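Local coordinates for GH5 (Bacteroidetes bacterium AC2a, PDB 4YHE), which is a glycoside hydrolase of family 5 that probably acts as an endoglucanase, cutting the beta-glycosidic bonds of cellulose, at residues K148-A151 / N152-E155; N356-Q359 / A360-M364. One frame throughout, in Å; residues are numbered along the deposited sequence.

Interaction 1 of 2, residues K148-A151 / N152-E155; sequences KRFA and NDGE
Asp-153 sets one carboxylate oxygen against the rim of the Phe-150 ring: OD2 lies 3.4 Å from CD1, at the ring edge and in its plane, where the aromatic C-H carries a slight positive charge. The carboxylate is turned 50° out of the ring plane, so OD2, not the whole group, meets the edge. In Phe-150 CG stands anti to the carbonyl carbon (chi1 -65°), which carries the ring between helix 78-93 (Val-88) and strand 157-160 (Leu-157, Phe-159), a hydrophobic setting that suits phenylalanine. Arg-149 CG lies over one face of the Phe-150 ring, 4.2 Å above its centre; the guanidinium runs on to salt bridges with Asp-82 and Asp-85. His-89 NE2 hydrogen-bonds the other carboxylate oxygen of Asp-153, OD1, which should limit rotation of the carboxylate while OD2 stays at the ring edge. A water bridges Arg-149 O, to which it donates, and Asn-152 N, from which it accepts, across the turn. A second water donates to Ala-151 O and Asn-152 OD1; a polar amide suits this exposed position because solvent can engage it. Asp-153 N donates to Phe-150 O at 2.9 Å, closing a type I beta turn from Phe-150 to Asp-153, by which the chain leaves helix 129-149 and heads for strand 157-160 of the TIM barrel.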
ATOM      1  N   LYS A 148     -11.053   6.845  17.712  1.00 23.46           N
ATOM      2  CA  LYS A 148     -11.179   7.686  18.917  1.00 24.97           C
ATOM      3  C   LYS A 148      -9.864   8.335  19.313  1.00 25.07           C
ATOM      4  O   LYS A 148      -9.858   9.492  19.702  1.00 24.65           O
ATOM      5  CB  LYS A 148     -11.763   6.905  20.073  1.00 28.02           C
ATOM      6  CG  LYS A 148     -13.270   6.794  19.940  1.00 32.41           C
ATOM      7  CD  LYS A 148     -13.855   5.859  20.985  1.00 34.71           C
ATOM      8  CE  LYS A 148     -15.327   5.584  20.705  1.00 36.80           C
ATOM      9  NZ  LYS A 148     -15.717   4.342  21.418  1.00 37.22           N
ATOM     10  N   ARG A 149      -8.743   7.635  19.148  1.00 23.68           N
ATOM     11  CA  ARG A 149      -7.436   8.237  19.431  1.00 24.41           C
ATOM     12  C   ARG A 149      -7.163   9.432  18.521  1.00 23.67           C
ATOM     13  O   ARG A 149      -6.586  10.450  18.949  1.00 23.38           O
ATOM     14  CB  ARG A 149      -6.333   7.181  19.269  1.00 25.40           C
ATOM     15  CG  ARG A 149      -4.977   7.629  19.726  1.00 27.92           C
ATOM     16  CD  ARG A 149      -4.931   7.690  21.254  1.00 30.06           C
ATOM     17  NE  ARG A 149      -3.556   7.822  21.582  1.00 35.28           N
ATOM     18  CZ  ARG A 149      -2.830   7.047  22.357  1.00 29.02           C
ATOM     19  NH1 ARG A 149      -3.316   6.030  23.064  1.00 27.22           N
ATOM     20  NH2 ARG A 149      -1.570   7.370  22.440  1.00 30.81           N
ATOM     21  N   PHE A 150      -7.575   9.317  17.258  1.00 22.91           N
ATOM     22  CA  PHE A 150      -7.191  10.279  16.216  1.00 23.54           C
ATOM     23  C   PHE A 150      -8.325  11.241  15.821  1.00 23.56           C
ATOM     24  O   PHE A 150      -8.267  11.917  14.797  1.00 20.89           O
ATOM     25  CB  PHE A 150      -6.647   9.502  14.989  1.00 23.53           C
ATOM     26  CG  PHE A 150      -5.369   8.756  15.272  1.00 23.93           C
ATOM     27  CD1 PHE A 150      -4.214   9.447  15.557  1.00 24.03           C
ATOM     28  CD2 PHE A 150      -5.330   7.361  15.277  1.00 22.80           C
ATOM     29  CE1 PHE A 150      -3.046   8.788  15.846  1.00 24.51           C
ATOM     30  CE2 PHE A 150      -4.163   6.694  15.557  1.00 24.27           C
ATOM     31  CZ  PHE A 150      -3.020   7.396  15.857  1.00 26.20           C
ATOM     32  N   ALA A 151      -9.332  11.327  16.674  1.00 23.81           N
ATOM     33  CA  ALA A 151     -10.535  12.109  16.400  1.00 24.25           C
ATOM     34  C   ALA A 151     -10.270  13.595  16.181  1.00 25.64           C
ATOM     35  O   ALA A 151     -11.037  14.259  15.480  1.00 27.50           O
ATOM     36  CB  ALA A 151     -11.543  11.901  17.527  1.00 25.16           C
ATOM     37  N   ASN A 152      -9.163  14.114  16.714  1.00 26.67           N
ATOM     38  CA  ASN A 152      -8.799  15.513  16.508  1.00 28.40           C
ATOM     39  C   ASN A 152      -7.839  15.742  15.361  1.00 27.72           C
ATOM     40  O   ASN A 152      -7.432  16.880  15.108  1.00 28.80           O
ATOM     41  CB  ASN A 152      -8.192  16.083  17.792  1.00 32.94           C
ATOM     42  CG  ASN A 152      -9.138  15.993  18.981  1.00 37.24           C
ATOM     43  OD1 ASN A 152     -10.373  16.072  18.847  1.00 40.35           O
ATOM     44  ND2 ASN A 152      -8.563  15.827  20.156  1.00 41.06           N
ATOM     45  N   ASP A 153      -7.462  14.672  14.653  1.00 25.12           N
ATOM     46  CA  ASP A 153      -6.555  14.801  13.518  1.00 24.22           C
ATOM     47  C   ASP A 153      -7.332  14.785  12.197  1.00 23.65           C
ATOM     48  O   ASP A 153      -8.125  13.871  11.933  1.00 22.54           O
ATOM     49  CB  ASP A 153      -5.507  13.678  13.571  1.00 21.79           C
ATOM     50  CG  ASP A 153      -4.680  13.738  14.832  1.00 22.20           C
ATOM     51  OD1 ASP A 153      -3.973  14.742  14.996  1.00 20.21           O
ATOM     52  OD2 ASP A 153      -4.735  12.809  15.651  1.00 21.58           O
ATOM     53  N   GLY A 154      -7.037  15.770  11.367  1.00 23.41           N
ATOM     54  CA  GLY A 154      -7.799  16.064  10.168  1.00 25.53           C
ATOM     55  C   GLY A 154      -7.450  15.218   8.963  1.00 26.14           C
ATOM     56  O   GLY A 154      -6.997  14.057   9.106  1.00 27.27           O
ATOM     57  N   GLU A 155      -7.673  15.775   7.774  1.00 26.62           N
ATOM     58  CA  GLU A 155      -7.719  14.926   6.566  1.00 26.00           C
ATOM     59  C   GLU A 155      -6.345  14.589   5.980  1.00 23.44           C
ATOM     60  O   GLU A 155      -6.268  13.868   4.995  1.00 20.46           O
ATOM     61  CB  GLU A 155      -8.700  15.462   5.513  1.00 27.56           C
ATOM     62  CG  GLU A 155      -8.221  16.645   4.711  1.00 29.85           C
ATOM     63  CD  GLU A 155      -9.225  17.064   3.632  1.00 30.13           C
ATOM     64  OE1 GLU A 155     -10.475  16.939   3.814  1.00 30.06           O
ATOM     65  OE2 GLU A 155      -8.736  17.541   2.602  1.00 31.02           O
TER
HETATM   66  O   HOH W   1      -6.942  12.951  18.418  1.00 28.64           O
HETATM   67  O   HOH W   2     -12.799  16.357  17.059  1.00 51.28           O

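Interaction 2 of 2, residues N356-Q359 / A360-M364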
ATOM      1  N   ASN A 356      22.862   3.262  -3.237  1.00 21.21           N
ATOM      2  CA  ASN A 356      22.416   4.105  -4.350  1.00 21.31           C
ATOM      3  C   ASN A 356      20.922   4.409  -4.388  1.00 20.97           C
ATOM      4  O   ASN A 356      20.367   4.699  -5.460  1.00 21.13           O
ATOM      5  CB  ASN A 356      22.871   3.502  -5.698  1.00 23.61           C
ATOM      6  CG  ASN A 356      22.213   2.154  -6.029  1.00 27.98           C
ATOM      7  OD1 ASN A 356      21.228   1.695  -5.403  1.00 26.13           O
ATOM      8  ND2 ASN A 356      22.775   1.502  -7.034  1.00 28.12           N
ATOM      9  N   GLY A 357      20.255   4.372  -3.228  1.00 19.50           N
ATOM     10  CA  GLY A 357      18.828   4.591  -3.195  1.00 18.37           C
ATOM     11  C   GLY A 357      18.365   5.952  -3.687  1.00 18.54           C
ATOM     12  O   GLY A 357      17.263   6.078  -4.186  1.00 17.02           O
ATOM     13  N   GLU A 358      19.213   6.978  -3.578  1.00 17.44           N
ATOM     14  CA  GLU A 358      18.798   8.281  -4.071  1.00 17.57           C
ATOM     15  C   GLU A 358      18.368   8.237  -5.522  1.00 16.81           C
ATOM     16  O   GLU A 358      17.427   8.915  -5.906  1.00 17.32           O
ATOM     17  CB  GLU A 358      19.888   9.326  -3.886  1.00 17.53           C
ATOM     18  CG  GLU A 358      19.389  10.733  -4.197  1.00 18.41           C
ATOM     19  CD  GLU A 358      20.374  11.828  -3.792  1.00 19.99           C
ATOM     20  OE1 GLU A 358      21.539  11.519  -3.504  1.00 23.07           O
ATOM     21  OE2 GLU A 358      19.959  12.997  -3.743  1.00 20.35           O
ATOM     22  N   GLN A 359      19.071   7.457  -6.327  1.00 18.82           N
ATOM     23  CA  GLN A 359      18.816   7.406  -7.769  1.00 20.37           C
ATOM     24  C   GLN A 359      17.437   6.794  -8.054  1.00 18.05           C
ATOM     25  O   GLN A 359      16.755   7.204  -8.963  1.00 16.24           O
ATOM     26  CB  GLN A 359      19.953   6.643  -8.474  1.00 24.35           C
ATOM     27  CG  GLN A 359      21.274   7.434  -8.609  1.00 31.57           C
ATOM     28  CD  GLN A 359      21.926   7.946  -7.303  1.00 37.57           C
ATOM     29  OE1 GLN A 359      22.212   7.178  -6.351  1.00 43.77           O
ATOM     30  NE2 GLN A 359      22.203   9.266  -7.264  1.00 40.21           N
ATOM     31  N   ALA A 360      17.040   5.795  -7.258  1.00 17.34           N
ATOM     32  CA  ALA A 360      15.730   5.167  -7.359  1.00 16.04           C
ATOM     33  C   ALA A 360      14.619   6.120  -6.932  1.00 15.58           C
ATOM     34  O   ALA A 360      13.609   6.234  -7.605  1.00 15.32           O
ATOM     35  CB  ALA A 360      15.712   3.911  -6.485  1.00 15.81           C
ATOM     36  N   VAL A 361      14.857   6.834  -5.836  1.00 15.15           N
ATOM     37  CA  VAL A 361      13.885   7.713  -5.246  1.00 15.69           C
ATOM     38  C   VAL A 361      13.648   8.900  -6.213  1.00 15.79           C
ATOM     39  O   VAL A 361      12.519   9.270  -6.470  1.00 14.59           O
ATOM     40  CB  VAL A 361      14.374   8.155  -3.836  1.00 16.10           C
ATOM     41  CG1 VAL A 361      13.698   9.389  -3.337  1.00 16.75           C
ATOM     42  CG2 VAL A 361      14.149   7.025  -2.840  1.00 16.19           C
ATOM     43  N   ARG A 362      14.733   9.410  -6.777  1.00 17.34           N
ATOM     44  CA  ARG A 362      14.655  10.488  -7.768  1.00 17.85           C
ATOM     45  C   ARG A 362      13.904  10.043  -9.036  1.00 18.32           C
ATOM     46  O   ARG A 362      13.060  10.796  -9.535  1.00 18.61           O
ATOM     47  CB  ARG A 362      16.057  10.983  -8.099  1.00 18.81           C
ATOM     48  CG  ARG A 362      16.781  11.698  -6.961  1.00 19.03           C
ATOM     49  CD  ARG A 362      16.588  13.229  -6.996  1.00 19.88           C
ATOM     50  NE  ARG A 362      15.191  13.610  -6.919  1.00 19.75           N
ATOM     51  CZ  ARG A 362      14.441  13.636  -5.820  1.00 18.55           C
ATOM     52  NH1 ARG A 362      14.938  13.335  -4.634  1.00 19.79           N
ATOM     53  NH2 ARG A 362      13.165  13.956  -5.899  1.00 19.91           N
ATOM     54  N   ALA A 363      14.186   8.833  -9.541  1.00 18.32           N
ATOM     55  CA  ALA A 363      13.481   8.314 -10.705  1.00 16.52           C
ATOM     56  C   ALA A 363      11.969   8.354 -10.512  1.00 17.70           C
ATOM     57  O   ALA A 363      11.218   8.880 -11.358  1.00 16.15           O
ATOM     58  CB  ALA A 363      13.963   6.935 -11.066  1.00 16.98           C
ATOM     59  N   MET A 364      11.492   7.836  -9.371  1.00 16.59           N
ATOM     60  CA  MET A 364      10.077   7.735  -9.152  1.00 16.24           C
ATOM     61  C   MET A 364       9.422   9.106  -8.896  1.00 17.33           C
ATOM     62  O   MET A 364       8.439   9.471  -9.568  1.00 17.04           O
ATOM     63  CB  MET A 364       9.787   6.682  -8.042  1.00 18.07           C
ATOM     64  CG  MET A 364      10.442   6.915  -6.705  1.00 20.36           C
ATOM     65  SD  MET A 364      10.089   5.524  -5.549  1.00 22.76           S
ATOM     66  CE  MET A 364      10.961   4.194  -6.262  1.00 22.93           C
TER
HETATM   67  O   HOH W   3      17.419  13.773  -3.359  1.00 24.30           O
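The first turns of helix 357-369 bring Glu-358 and Arg-362 together at i and i+4, side by side and pointing the same way. Arg-362 CG rests 3.9 Å from Glu-358 CG and 3.0 Å from Glu-358 O, while the carboxylate and guanidinium planes stand 87° to each other. Glu-358 holds CG anti to its backbone nitrogen (chi1 -171°) and runs out extended; Arg-362 bends at chi2 and chi3, which turns its guanidinium so that NH1 is 5.1 Å from Glu-358 OE2. The two groups, presumably oppositely charged, make no direct contact; a water joins them, donating to Glu-358 OE2 at 2.7 Å and accepting from Arg-362 NH1. Arginine suits this place because its several N-H groups also reach Asp-366, one further turn on, and Ala-53 O. Regular alpha-helical i to i+4 bonding underlies the pair: Val-361 N binds Gly-357 O, Arg-362 N binds Glu-358 O at 2.9 Å, and Ala-363 N binds Gln-359 O. Ala-360, its CB 3.5 Å from Gly-357 O, is small enough to let the helix come close to Phe-314 of helix 304-323, and the branched Val-361 fills against Phe-55 and Val-345.

Overall arrangement
Both contacts are local, yet they mark opposite events in a helix: interaction 1 is the exit from helix 129-149, interaction 2 the opening turns of helix 357-369. Their centres lie 33 Å apart, and they share no element. Interaction 1 is a surface contact with one buried residue, the phenylalanine, and it leads towards a barrel strand; interaction 2 is partly buried, with one helix side against helix 304-323. The chemistry follows. Between the segments of the turn one backbone bond and two waters serve a chain leaving helical geometry, with further partners such as Arg-207 and His-89 holding the loop, whereas in the helix repeated i to i+4 bonds carry the backbone and water joins two charged side chains.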